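Local atomic coordinates of adenylation domain (Streptomyces sp., PDB entry 5N9X), a protein that is an adenylation domain of the AMP-binding (ANL) enzyme family, captured with adenosine-5'-triphosphate and threonine bound. Residues L302-M310 against T321-L330; F197-H207 against R249-A260. All blocks are in the same frame, centred on the assembly; numbering follows the deposited sequence.

Following the chain from the N terminus, the first of these segments reached is 197-207, whose strand 202-205 is the outermost of a four-stranded mixed sheet. It then runs through helix 213-222, strand 227-230 and helix 239-248 before 249-260 returns alongside, so interaction 2 closes a loop of 41 residues. Only later, after strand 280-284 and helix 290-300, does interaction 1 close a much shorter loop of ten residues, the connecting loop of a beta hairpin. The two contacts follow one another without nesting or crossing. Strand 280-284 lies between strands 253-256 and 306-310 in the large mixed sheet; interaction 2 thus joins two sheets, while interaction 1 extends one toward the adenine of ATP.

Interaction 1: residues L302-M310 against T321-L330; sequences LDRPHLINM and TFHRLTEDDL. With ATP (adenosine-5'-triphosphate), chain D.
Leu302 begins the contact twice over. Its CD1 presses on the backbone where Thr326 meets Glu327, 3.4 Å from Glu327 N, while its carbonyl O receives NH1 of Arg324 at 2.8 Å, in the plane of the guanidinium. The long arm of Arg324, bent at chi3 (129°), also brings NH1 to the edge of the His306 ring, the two flat groups standing 82° apart. NH1 lies 2.9 Å from His306 ND1, but the angle is too poor for a hydrogen bond. Leu307 O then takes a nearly straight bond from Leu325 N at 2.7 Å, and a water accepts from Leu307 N within hydrogen-bonding distance of Leu302 O and Leu325 O, just past the last paired residues. Ile308 faces Arg324 in a non-hydrogen-bonded pair and lays CG2 over one face of the Phe322 ring, a CH-pi contact, with CG1 against CZ. Asn309 and His323 form the hydrogen-bonded pair, Asn309 N giving to His323 O at 2.9 Å and His323 N returning a bond to Asn309 O; His323 NE2 and Thr326 N both donate to Asp329 OD2, from opposite faces of the carboxylate plane. Met310 sets CE at the edge of Phe322, 3.3 Å from Thr321 O. Its own carbonyl accepts ATP N6 at 2.9 Å, and Asn309 OD1 adds a weaker bond, making this antiparallel beta hairpin part of the adenine pocket.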
loop_
_atom_site.group_PDB
_atom_site.type_symbol
_atom_site.label_atom_id
_atom_site.label_comp_id
_atom_site.label_asym_id
_atom_site.label_seq_id
_atom_site.Cartn_x
_atom_site.Cartn_y
_atom_site.Cartn_z
ATOM N N LEU A 302 -17.584 16.354 5.345
ATOM C CA LEU A 302 -16.283 16.347 4.715
ATOM C C LEU A 302 -15.299 17.184 5.521
ATOM O O LEU A 302 -14.145 17.324 5.141
ATOM C CB LEU A 302 -16.412 16.873 3.287
ATOM C CG LEU A 302 -16.895 15.845 2.264
ATOM C CD1 LEU A 302 -16.937 16.421 0.879
ATOM C CD2 LEU A 302 -15.978 14.640 2.264
ATOM N N ASP A 303 -15.769 17.742 6.632
ATOM C CA ASP A 303 -14.957 18.620 7.485
ATOM C C ASP A 303 -14.248 17.913 8.623
ATOM O O ASP A 303 -13.224 18.383 9.109
ATOM C CB ASP A 303 -15.829 19.737 8.061
ATOM C CG ASP A 303 -16.623 20.446 6.998
ATOM O OD1 ASP A 303 -16.251 21.596 6.681
ATOM O OD2 ASP A 303 -17.576 19.830 6.453
ATOM N N ARG A 304 -14.808 16.792 9.060
ATOM C CA ARG A 304 -14.213 16.019 10.130
ATOM C C ARG A 304 -14.760 14.604 10.096
ATOM O O ARG A 304 -15.978 14.406 10.202
ATOM C CB ARG A 304 -14.469 16.645 11.501
ATOM C CG ARG A 304 -13.951 15.761 12.623
ATOM C CD ARG A 304 -14.096 16.394 13.992
ATOM N NE ARG A 304 -13.438 15.611 15.040
ATOM C CZ ARG A 304 -12.208 15.829 15.510
ATOM N NH1 ARG A 304 -11.725 15.039 16.460
ATOM N NH2 ARG A 304 -11.465 16.833 15.051
ATOM N N PRO A 305 -13.870 13.617 9.894
ATOM C CA PRO A 305 -12.459 13.814 9.557
ATOM C C PRO A 305 -12.296 14.387 8.152
ATOM O O PRO A 305 -13.261 14.410 7.385
ATOM C CB PRO A 305 -11.880 12.390 9.629
ATOM C CG PRO A 305 -13.036 11.507 9.287
ATOM C CD PRO A 305 -14.215 12.185 9.966
ATOM N N HIS A 306 -11.095 14.858 7.823
ATOM C CA HIS A 306 -10.779 15.135 6.422
ATOM C C HIS A 306 -10.664 13.818 5.645
ATOM O O HIS A 306 -10.194 12.815 6.173
ATOM C CB HIS A 306 -9.478 15.951 6.278
ATOM C CG HIS A 306 -9.459 17.227 7.062
ATOM N ND1 HIS A 306 -10.241 18.316 6.730
ATOM C CD2 HIS A 306 -8.727 17.606 8.135
ATOM C CE1 HIS A 306 -10.007 19.299 7.580
ATOM N NE2 HIS A 306 -9.093 18.895 8.444
ATOM N N LEU A 307 -11.128 13.812 4.402
ATOM C CA LEU A 307 -10.853 12.681 3.537
ATOM C C LEU A 307 -9.788 13.094 2.530
ATOM O O LEU A 307 -9.931 14.113 1.850
ATOM C CB LEU A 307 -12.124 12.170 2.852
ATOM C CG LEU A 307 -13.125 11.394 3.727
ATOM C CD1 LEU A 307 -12.572 10.969 5.084
ATOM C CD2 LEU A 307 -14.361 12.183 3.951
ATOM N N ILE A 308 -8.705 12.318 2.496
ATOM C CA ILE A 308 -7.556 12.572 1.646
ATOM C C ILE A 308 -7.258 11.363 0.764
ATOM O O ILE A 308 -6.992 10.252 1.249
ATOM C CB ILE A 308 -6.287 12.920 2.472
ATOM C CG1 ILE A 308 -6.346 14.369 2.958
ATOM C CG2 ILE A 308 -5.025 12.736 1.641
ATOM C CD1 ILE A 308 -7.113 14.560 4.192
ATOM N N ASN A 309 -7.322 11.581 -0.542
ATOM C CA ASN A 309 -6.969 10.527 -1.458
ATOM C C ASN A 309 -5.505 10.711 -1.741
ATOM O O ASN A 309 -5.073 11.827 -1.968
ATOM C CB ASN A 309 -7.798 10.561 -2.751
ATOM C CG ASN A 309 -7.449 9.408 -3.661
ATOM O OD1 ASN A 309 -6.804 8.458 -3.220
ATOM N ND2 ASN A 309 -7.869 9.472 -4.923
ATOM N N MET A 310 -4.725 9.644 -1.667
ATOM C CA MET A 310 -3.308 9.750 -2.031
ATOM C C MET A 310 -2.945 8.730 -3.098
ATOM O O MET A 310 -3.074 7.528 -2.867
ATOM C CB MET A 310 -2.395 9.587 -0.804
ATOM C CG MET A 310 -2.575 10.674 0.246
ATOM S SD MET A 310 -1.412 10.668 1.644
ATOM C CE MET A 310 -0.096 11.724 0.980
ATOM N N THR A 321 1.018 11.780 -4.233
ATOM C CA THR A 321 0.118 12.934 -4.367
ATOM C C THR A 321 -0.746 13.112 -3.127
ATOM O O THR A 321 -0.724 12.277 -2.223
ATOM C CB THR A 321 -0.827 12.834 -5.603
ATOM O OG1 THR A 321 -1.905 11.936 -5.332
ATOM C CG2 THR A 321 -0.086 12.368 -6.840
ATOM N N PHE A 322 -1.526 14.192 -3.125
ATOM C CA PHE A 322 -2.397 14.582 -2.017
ATOM C C PHE A 322 -3.596 15.333 -2.584
ATOM O O PHE A 322 -3.463 16.272 -3.387
ATOM C CB PHE A 322 -1.628 15.452 -1.003
ATOM C CG PHE A 322 -2.461 15.978 0.166
ATOM C CD1 PHE A 322 -3.352 17.050 0.004
ATOM C CD2 PHE A 322 -2.282 15.447 1.449
ATOM C CE1 PHE A 322 -4.097 17.555 1.099
ATOM C CE2 PHE A 322 -3.002 15.945 2.550
ATOM C CZ PHE A 322 -3.920 17.006 2.375
ATOM N N HIS A 323 -4.776 14.926 -2.158
ATOM C CA HIS A 323 -5.968 15.652 -2.512
ATOM C C HIS A 323 -6.992 15.523 -1.406
ATOM O O HIS A 323 -7.486 14.418 -1.135
ATOM C CB HIS A 323 -6.564 15.154 -3.823
ATOM C CG HIS A 323 -7.836 15.848 -4.190
ATOM N ND1 HIS A 323 -7.882 17.181 -4.550
ATOM C CD2 HIS A 323 -9.114 15.403 -4.227
ATOM C CE1 HIS A 323 -9.131 17.514 -4.821
ATOM N NE2 HIS A 323 -9.898 16.457 -4.627
ATOM N N ARG A 324 -7.321 16.655 -0.780
ATOM C CA ARG A 324 -8.407 16.686 0.179
ATOM C C ARG A 324 -9.764 16.668 -0.557
ATOM O O ARG A 324 -10.034 17.509 -1.428
ATOM C CB ARG A 324 -8.288 17.910 1.099
ATOM C CG ARG A 324 -9.493 18.061 2.002
ATOM C CD ARG A 324 -9.323 19.043 3.145
ATOM N NE ARG A 324 -10.454 19.968 3.140
ATOM C CZ ARG A 324 -11.622 19.720 3.726
ATOM N NH1 ARG A 324 -11.821 18.572 4.355
ATOM N NH2 ARG A 324 -12.602 20.608 3.660
ATOM N N LEU A 325 -10.610 15.703 -0.210
ATOM C CA LEU A 325 -11.915 15.603 -0.837
ATOM C C LEU A 325 -12.846 16.794 -0.491
ATOM O O LEU A 325 -12.865 17.283 0.643
ATOM C CB LEU A 325 -12.563 14.273 -0.456
ATOM C CG LEU A 325 -12.134 13.130 -1.381
ATOM C CD1 LEU A 325 -10.727 12.654 -1.040
ATOM C CD2 LEU A 325 -13.106 11.974 -1.292
ATOM N N THR A 326 -13.581 17.261 -1.506
ATOM C CA THR A 326 -14.543 18.363 -1.392
ATOM C C THR A 326 -15.896 17.925 -1.933
ATOM O O THR A 326 -15.991 16.880 -2.580
ATOM C CB THR A 326 -14.090 19.619 -2.167
ATOM O OG1 THR A 326 -14.275 19.411 -3.574
ATOM C CG2 THR A 326 -12.630 19.949 -1.864
ATOM N N GLU A 327 -16.933 18.719 -1.684
ATOM C CA GLU A 327 -18.262 18.419 -2.216
ATOM C C GLU A 327 -18.256 18.245 -3.736
ATOM O O GLU A 327 -18.884 17.322 -4.243
ATOM C CB GLU A 327 -19.260 19.504 -1.816
ATOM C CG GLU A 327 -19.467 19.623 -0.301
ATOM C CD GLU A 327 -20.277 18.473 0.306
ATOM O OE1 GLU A 327 -20.712 17.563 -0.437
ATOM O OE2 GLU A 327 -20.459 18.465 1.544
ATOM N N ASP A 328 -17.519 19.092 -4.453
ATOM C CA ASP A 328 -17.449 19.014 -5.918
ATOM C C ASP A 328 -17.063 17.625 -6.434
ATOM O O ASP A 328 -17.598 17.154 -7.451
ATOM C CB ASP A 328 -16.449 20.041 -6.470
ATOM C CG ASP A 328 -17.081 21.395 -6.742
ATOM O OD1 ASP A 328 -18.026 21.785 -6.010
ATOM O OD2 ASP A 328 -16.633 22.066 -7.703
ATOM N N ASP A 329 -16.139 16.966 -5.736
ATOM C CA ASP A 329 -15.686 15.635 -6.152
ATOM C C ASP A 329 -16.806 14.595 -6.091
ATOM O O ASP A 329 -16.709 13.543 -6.714
ATOM C CB ASP A 329 -14.501 15.168 -5.294
ATOM C CG ASP A 329 -13.413 16.215 -5.174
ATOM O OD1 ASP A 329 -13.079 16.862 -6.193
ATOM O OD2 ASP A 329 -12.885 16.387 -4.056
ATOM N N LEU A 330 -17.869 14.890 -5.349
ATOM C CA LEU A 330 -19.006 13.972 -5.270
ATOM C C LEU A 330 -20.090 14.272 -6.298
ATOM O O LEU A 330 -21.089 13.549 -6.378
ATOM C CB LEU A 330 -19.628 13.995 -3.880
ATOM C CG LEU A 330 -18.708 13.816 -2.674
ATOM C CD1 LEU A 330 -19.546 13.647 -1.427
ATOM C CD2 LEU A 330 -17.773 12.629 -2.864
HETATM P PG ATP D . 3.690 -3.063 -9.062
HETATM O O1G ATP D . 3.445 -2.228 -10.314
HETATM O O2G ATP D . 4.212 -4.440 -9.334
HETATM O O3G ATP D . 4.545 -2.388 -8.004
HETATM P PB ATP D . 1.279 -2.385 -7.548
HETATM O O1B ATP D . 0.770 -1.417 -8.621
HETATM O O2B ATP D . 0.318 -3.026 -6.600
HETATM O O3B ATP D . 2.210 -3.413 -8.406
HETATM P PA ATP D . 2.172 -0.745 -5.497
HETATM O O1A ATP D . 3.309 0.248 -5.493
HETATM O O2A ATP D . 1.812 -1.435 -4.185
HETATM O O3A ATP D . 2.471 -1.811 -6.645
HETATM O "O5'" ATP D . 0.802 -0.145 -6.158
HETATM C "C5'" ATP D . 0.677 1.141 -6.765
HETATM C "C4'" ATP D . -0.401 1.111 -7.850
HETATM O "O4'" ATP D . -1.696 1.288 -7.296
HETATM C "C3'" ATP D . -0.230 2.145 -8.948
HETATM O "O3'" ATP D . 0.249 1.452 -10.096
HETATM C "C2'" ATP D . -1.607 2.697 -9.216
HETATM O "O2'" ATP D . -2.103 2.101 -10.411
HETATM C "C1'" ATP D . -2.467 2.223 -8.063
HETATM N N9 ATP D . -2.872 3.354 -7.172
HETATM C C8 ATP D . -2.273 3.682 -6.004
HETATM N N7 ATP D . -2.856 4.746 -5.404
HETATM C C5 ATP D . -3.876 5.120 -6.195
HETATM C C6 ATP D . -4.906 6.182 -6.137
HETATM N N6 ATP D . -4.935 7.043 -5.102
HETATM N N1 ATP D . -5.793 6.258 -7.150
HETATM C C2 ATP D . -5.721 5.403 -8.189
HETATM N N3 ATP D . -4.827 4.397 -8.317
HETATM C C4 ATP D . -3.882 4.207 -7.363
HETATM O O HOH W 1 -12.208 16.148 3.020
#

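Interaction 2: residues F197-H207 against R249-A260; sequences FSADDRWLLFH and RGITVLNQTPTA
The indole of Trp203 carries Val253 CG1 on one face, 3.5 Å from the centroid of its six-membered ring and only 4° off the normal, a close CH-pi contact. The amide of Asn255 also approaches this indole obliquely, its plane inclined to the ring at a shallow angle, while the rim carbon CZ2 sits over the centre of the Phe197 ring, the two aromatic planes clearly inclined but not perpendicular. Phe206 receives Gln256 NE2 over the centre of one ring face, with amide and ring planes 89° apart; the same NE2 donates to Asn255 O, which fixes the amide over the ring. At the edge of the Phe206 ring lies His207 CD2. The imidazole of His207 in turn has Phe206 CD1 over one face and brings its own edge to Asn255 O, 3.2 Å from CE1, while ND1 is held by Glu217.

Polar bonds concentrate at the start of the strands. Thr252 OG1, turned between its backbone N and carbonyl carbon (chi1 63°), donates to Asp201 OD1 at 2.6 Å and accepts from Arg202 N at 2.9 Å. Arg202 O takes both Thr252 N, on a lone pair, and Val253 N at 3.1 Å. Farther on, a water replaces direct pairing, donating to Leu204 O and Val253 O and accepting from Asn255 ND2. Alongside, Leu204 CD1 packs on Ile251 CD1 at 3.5 Å. Asp201 OD1 also forms a salt bridge with Arg279. Thr257, whose side chain lies about 7 Å from the bound threonine, accepts from Ala260 N as the N-cap of helix 258-271. A single backbone bridge, Trp203 with Val253, together with these bonds and the water, joins edge strand 202-205 to the roughly parallel strand 253-256 of another sheet in the interior of the AMP-binding fold.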
loop_
_atom_site.group_PDB
_atom_site.type_symbol
_atom_site.label_atom_id
_atom_site.label_comp_id
_atom_site.label_asym_id
_atom_site.label_seq_id
_atom_site.Cartn_x
_atom_site.Cartn_y
_atom_site.Cartn_z
ATOM N N PHE A 197 -0.187 16.691 11.916
ATOM C CA PHE A 197 0.055 15.610 12.879
ATOM C C PHE A 197 0.657 16.077 14.204
ATOM O O PHE A 197 1.483 16.982 14.238
ATOM C CB PHE A 197 0.982 14.549 12.261
ATOM C CG PHE A 197 0.423 13.908 11.027
ATOM C CD1 PHE A 197 -0.891 13.442 11.014
ATOM C CD2 PHE A 197 1.204 13.734 9.894
ATOM C CE1 PHE A 197 -1.426 12.845 9.884
ATOM C CE2 PHE A 197 0.680 13.124 8.761
ATOM C CZ PHE A 197 -0.635 12.683 8.752
ATOM N N SER A 198 0.281 15.420 15.298
ATOM C CA SER A 198 0.905 15.714 16.583
ATOM C C SER A 198 1.091 14.454 17.419
ATOM O O SER A 198 0.524 13.396 17.110
ATOM C CB SER A 198 0.077 16.735 17.372
ATOM O OG SER A 198 -0.854 16.091 18.200
ATOM N N ALA A 199 1.878 14.590 18.485
ATOM C CA ALA A 199 2.062 13.533 19.467
ATOM C C ALA A 199 0.740 12.969 20.034
ATOM O O ALA A 199 0.716 11.849 20.530
ATOM C CB ALA A 199 2.930 14.042 20.591
ATOM N N ASP A 200 -0.349 13.730 19.959
ATOM C CA ASP A 200 -1.609 13.277 20.539
ATOM C C ASP A 200 -2.368 12.267 19.664
ATOM O O ASP A 200 -3.319 11.619 20.125
ATOM C CB ASP A 200 -2.500 14.484 20.828
ATOM C CG ASP A 200 -1.930 15.373 21.911
ATOM O OD1 ASP A 200 -1.428 14.846 22.919
ATOM O OD2 ASP A 200 -1.968 16.603 21.747
ATOM N N ASP A 201 -1.952 12.128 18.407
ATOM C CA ASP A 201 -2.658 11.244 17.484
ATOM C C ASP A 201 -2.569 9.747 17.855
ATOM O O ASP A 201 -1.681 9.311 18.595
ATOM C CB ASP A 201 -2.148 11.478 16.038
ATOM C CG ASP A 201 -2.730 12.746 15.412
ATOM O OD1 ASP A 201 -3.968 12.885 15.430
ATOM O OD2 ASP A 201 -1.959 13.604 14.924
ATOM N N ARG A 202 -3.547 8.987 17.371
ATOM C CA ARG A 202 -3.494 7.543 17.402
ATOM C C ARG A 202 -3.594 7.029 15.973
ATOM O O ARG A 202 -4.589 7.294 15.283
ATOM C CB ARG A 202 -4.616 6.953 18.244
ATOM C CG ARG A 202 -4.341 6.864 19.733
ATOM C CD ARG A 202 -5.180 7.881 20.467
ATOM N NE ARG A 202 -5.179 7.646 21.901
ATOM C CZ ARG A 202 -6.029 8.222 22.748
ATOM N NH1 ARG A 202 -6.949 9.069 22.298
ATOM N NH2 ARG A 202 -5.962 7.950 24.046
ATOM N N TRP A 203 -2.568 6.300 15.538
ATOM C CA TRP A 203 -2.539 5.729 14.202
ATOM C C TRP A 203 -2.922 4.252 14.306
ATOM O O TRP A 203 -2.550 3.572 15.262
ATOM C CB TRP A 203 -1.156 5.885 13.577
ATOM C CG TRP A 203 -0.793 7.297 13.180
ATOM C CD1 TRP A 203 -0.629 8.370 14.011
ATOM C CD2 TRP A 203 -0.500 7.766 11.864
ATOM N NE1 TRP A 203 -0.274 9.472 13.293
ATOM C CE2 TRP A 203 -0.194 9.139 11.970
ATOM C CE3 TRP A 203 -0.474 7.161 10.606
ATOM C CZ2 TRP A 203 0.133 9.925 10.857
ATOM C CZ3 TRP A 203 -0.142 7.924 9.516
ATOM C CH2 TRP A 203 0.158 9.302 9.644
ATOM N N LEU A 204 -3.677 3.756 13.336
ATOM C CA LEU A 204 -4.041 2.351 13.346
ATOM C C LEU A 204 -3.075 1.603 12.449
ATOM O O LEU A 204 -2.886 2.004 11.315
ATOM C CB LEU A 204 -5.493 2.168 12.877
ATOM C CG LEU A 204 -6.069 0.750 12.909
ATOM C CD1 LEU A 204 -6.081 0.243 14.345
ATOM C CD2 LEU A 204 -7.467 0.713 12.310
ATOM N N LEU A 205 -2.433 0.546 12.936
ATOM C CA LEU A 205 -1.674 -0.319 12.029
ATOM C C LEU A 205 -2.645 -1.356 11.424
ATOM O O LEU A 205 -2.815 -2.472 11.929
ATOM C CB LEU A 205 -0.484 -0.984 12.733
ATOM C CG LEU A 205 0.337 -1.937 11.844
ATOM C CD1 LEU A 205 1.185 -1.137 10.908
ATOM C CD2 LEU A 205 1.248 -2.839 12.677
ATOM N N PHE A 206 -3.309 -0.948 10.349
ATOM C CA PHE A 206 -4.269 -1.801 9.684
ATOM C C PHE A 206 -3.612 -2.754 8.662
ATOM O O PHE A 206 -4.137 -3.831 8.388
ATOM C CB PHE A 206 -5.347 -0.924 9.017
ATOM C CG PHE A 206 -6.468 -1.703 8.381
ATOM C CD1 PHE A 206 -6.349 -2.183 7.080
ATOM C CD2 PHE A 206 -7.625 -1.990 9.089
ATOM C CE1 PHE A 206 -7.373 -2.909 6.493
ATOM C CE2 PHE A 206 -8.656 -2.720 8.504
ATOM C CZ PHE A 206 -8.526 -3.175 7.208
ATOM N N HIS A 207 -2.457 -2.374 8.125
ATOM C CA HIS A 207 -1.915 -3.078 6.961
ATOM C C HIS A 207 -0.706 -3.994 7.231
ATOM O O HIS A 207 0.032 -3.810 8.193
ATOM C CB HIS A 207 -1.543 -2.059 5.866
ATOM C CG HIS A 207 -2.719 -1.327 5.300
ATOM N ND1 HIS A 207 -3.166 -0.119 5.800
ATOM C CD2 HIS A 207 -3.556 -1.645 4.290
ATOM C CE1 HIS A 207 -4.211 0.282 5.100
ATOM N NE2 HIS A 207 -4.466 -0.621 4.175
ATOM N N ARG A 249 -10.508 2.539 20.538
ATOM C CA ARG A 249 -9.100 2.846 20.769
ATOM C C ARG A 249 -8.797 4.298 20.381
ATOM O O ARG A 249 -7.648 4.736 20.441
ATOM C CB ARG A 249 -8.198 1.876 20.001
ATOM C CG ARG A 249 -8.213 0.458 20.541
ATOM C CD ARG A 249 -7.840 0.404 22.019
ATOM N NE ARG A 249 -8.124 -0.916 22.596
ATOM C CZ ARG A 249 -7.909 -1.262 23.872
ATOM N NH1 ARG A 249 -7.392 -0.393 24.732
ATOM N NH2 ARG A 249 -8.212 -2.489 24.292
ATOM N N GLY A 250 -9.840 5.037 19.985
ATOM C CA GLY A 250 -9.760 6.484 19.781
ATOM C C GLY A 250 -8.902 6.957 18.617
ATOM O O GLY A 250 -8.276 8.011 18.679
ATOM N N ILE A 251 -8.874 6.166 17.551
ATOM C CA ILE A 251 -8.044 6.460 16.395
ATOM C C ILE A 251 -8.344 7.818 15.752
ATOM O O ILE A 251 -9.498 8.171 15.512
ATOM C CB ILE A 251 -8.187 5.318 15.375
ATOM C CG1 ILE A 251 -7.427 4.101 15.910
ATOM C CG2 ILE A 251 -7.658 5.713 14.005
ATOM C CD1 ILE A 251 -8.092 2.839 15.613
ATOM N N THR A 252 -7.291 8.589 15.504
ATOM C CA THR A 252 -7.418 9.899 14.873
ATOM C C THR A 252 -6.947 9.880 13.399
ATOM O O THR A 252 -7.336 10.738 12.603
ATOM C CB THR A 252 -6.619 10.974 15.661
ATOM O OG1 THR A 252 -5.228 10.655 15.631
ATOM C CG2 THR A 252 -7.074 11.030 17.120
ATOM N N VAL A 253 -6.098 8.918 13.047
ATOM C CA VAL A 253 -5.574 8.829 11.686
ATOM C C VAL A 253 -5.790 7.430 11.124
ATOM O O VAL A 253 -5.065 6.491 11.460
ATOM C CB VAL A 253 -4.066 9.186 11.613
ATOM C CG1 VAL A 253 -3.565 9.076 10.172
ATOM C CG2 VAL A 253 -3.819 10.601 12.166
ATOM N N LEU A 254 -6.804 7.284 10.281
ATOM C CA LEU A 254 -7.116 5.979 9.720
ATOM C C LEU A 254 -6.690 5.915 8.241
ATOM O O LEU A 254 -7.031 6.802 7.441
ATOM C CB LEU A 254 -8.615 5.663 9.902
ATOM C CG LEU A 254 -9.126 4.422 9.150
ATOM C CD1 LEU A 254 -8.507 3.168 9.691
ATOM C CD2 LEU A 254 -10.621 4.319 9.278
ATOM N N ASN A 255 -5.918 4.879 7.905
ATOM C CA ASN A 255 -5.507 4.565 6.521
ATOM C C ASN A 255 -6.235 3.353 5.950
ATOM O O ASN A 255 -6.260 2.291 6.549
ATOM C CB ASN A 255 -3.995 4.320 6.447
ATOM C CG ASN A 255 -3.191 5.578 6.664
ATOM O OD1 ASN A 255 -2.964 6.344 5.725
ATOM N ND2 ASN A 255 -2.747 5.800 7.897
ATOM N N GLN A 256 -6.810 3.513 4.771
ATOM C CA GLN A 256 -7.658 2.481 4.178
ATOM C C GLN A 256 -7.450 2.418 2.673
ATOM O O GLN A 256 -7.232 3.427 2.024
ATOM C CB GLN A 256 -9.139 2.760 4.480
ATOM C CG GLN A 256 -9.609 2.560 5.916
ATOM C CD GLN A 256 -9.864 1.101 6.249
ATOM O OE1 GLN A 256 -10.989 0.611 6.118
ATOM N NE2 GLN A 256 -8.819 0.395 6.678
ATOM N N THR A 257 -7.529 1.229 2.099
ATOM C CA THR A 257 -7.767 1.177 0.672
ATOM C C THR A 257 -9.235 1.500 0.456
ATOM O O THR A 257 -10.026 1.404 1.381
ATOM C CB THR A 257 -7.421 -0.162 0.085
ATOM O OG1 THR A 257 -8.256 -1.138 0.696
ATOM C CG2 THR A 257 -5.952 -0.472 0.341
ATOM N N PRO A 258 -9.594 1.927 -0.759
ATOM C CA PRO A 258 -11.024 2.163 -0.973
ATOM C C PRO A 258 -11.878 0.910 -0.728
ATOM O O PRO A 258 -12.929 1.050 -0.109
ATOM C CB PRO A 258 -11.080 2.640 -2.430
ATOM C CG PRO A 258 -9.742 3.367 -2.605
ATOM C CD PRO A 258 -8.764 2.493 -1.837
ATOM N N THR A 259 -11.432 -0.267 -1.142
ATOM C CA THR A 259 -12.156 -1.512 -0.874
ATOM C C THR A 259 -12.413 -1.725 0.616
ATOM O O THR A 259 -13.530 -2.057 1.028
ATOM C CB THR A 259 -11.377 -2.733 -1.424
ATOM O OG1 THR A 259 -11.202 -2.573 -2.831
ATOM C CG2 THR A 259 -12.107 -4.054 -1.135
ATOM N N ALA A 260 -11.374 -1.521 1.421
ATOM C CA ALA A 260 -11.461 -1.665 2.867
ATOM C C ALA A 260 -12.424 -0.645 3.483
ATOM O O ALA A 260 -13.210 -0.985 4.374
ATOM C CB ALA A 260 -10.069 -1.533 3.488
HETATM O O HOH W 2 -3.415 4.634 10.034
#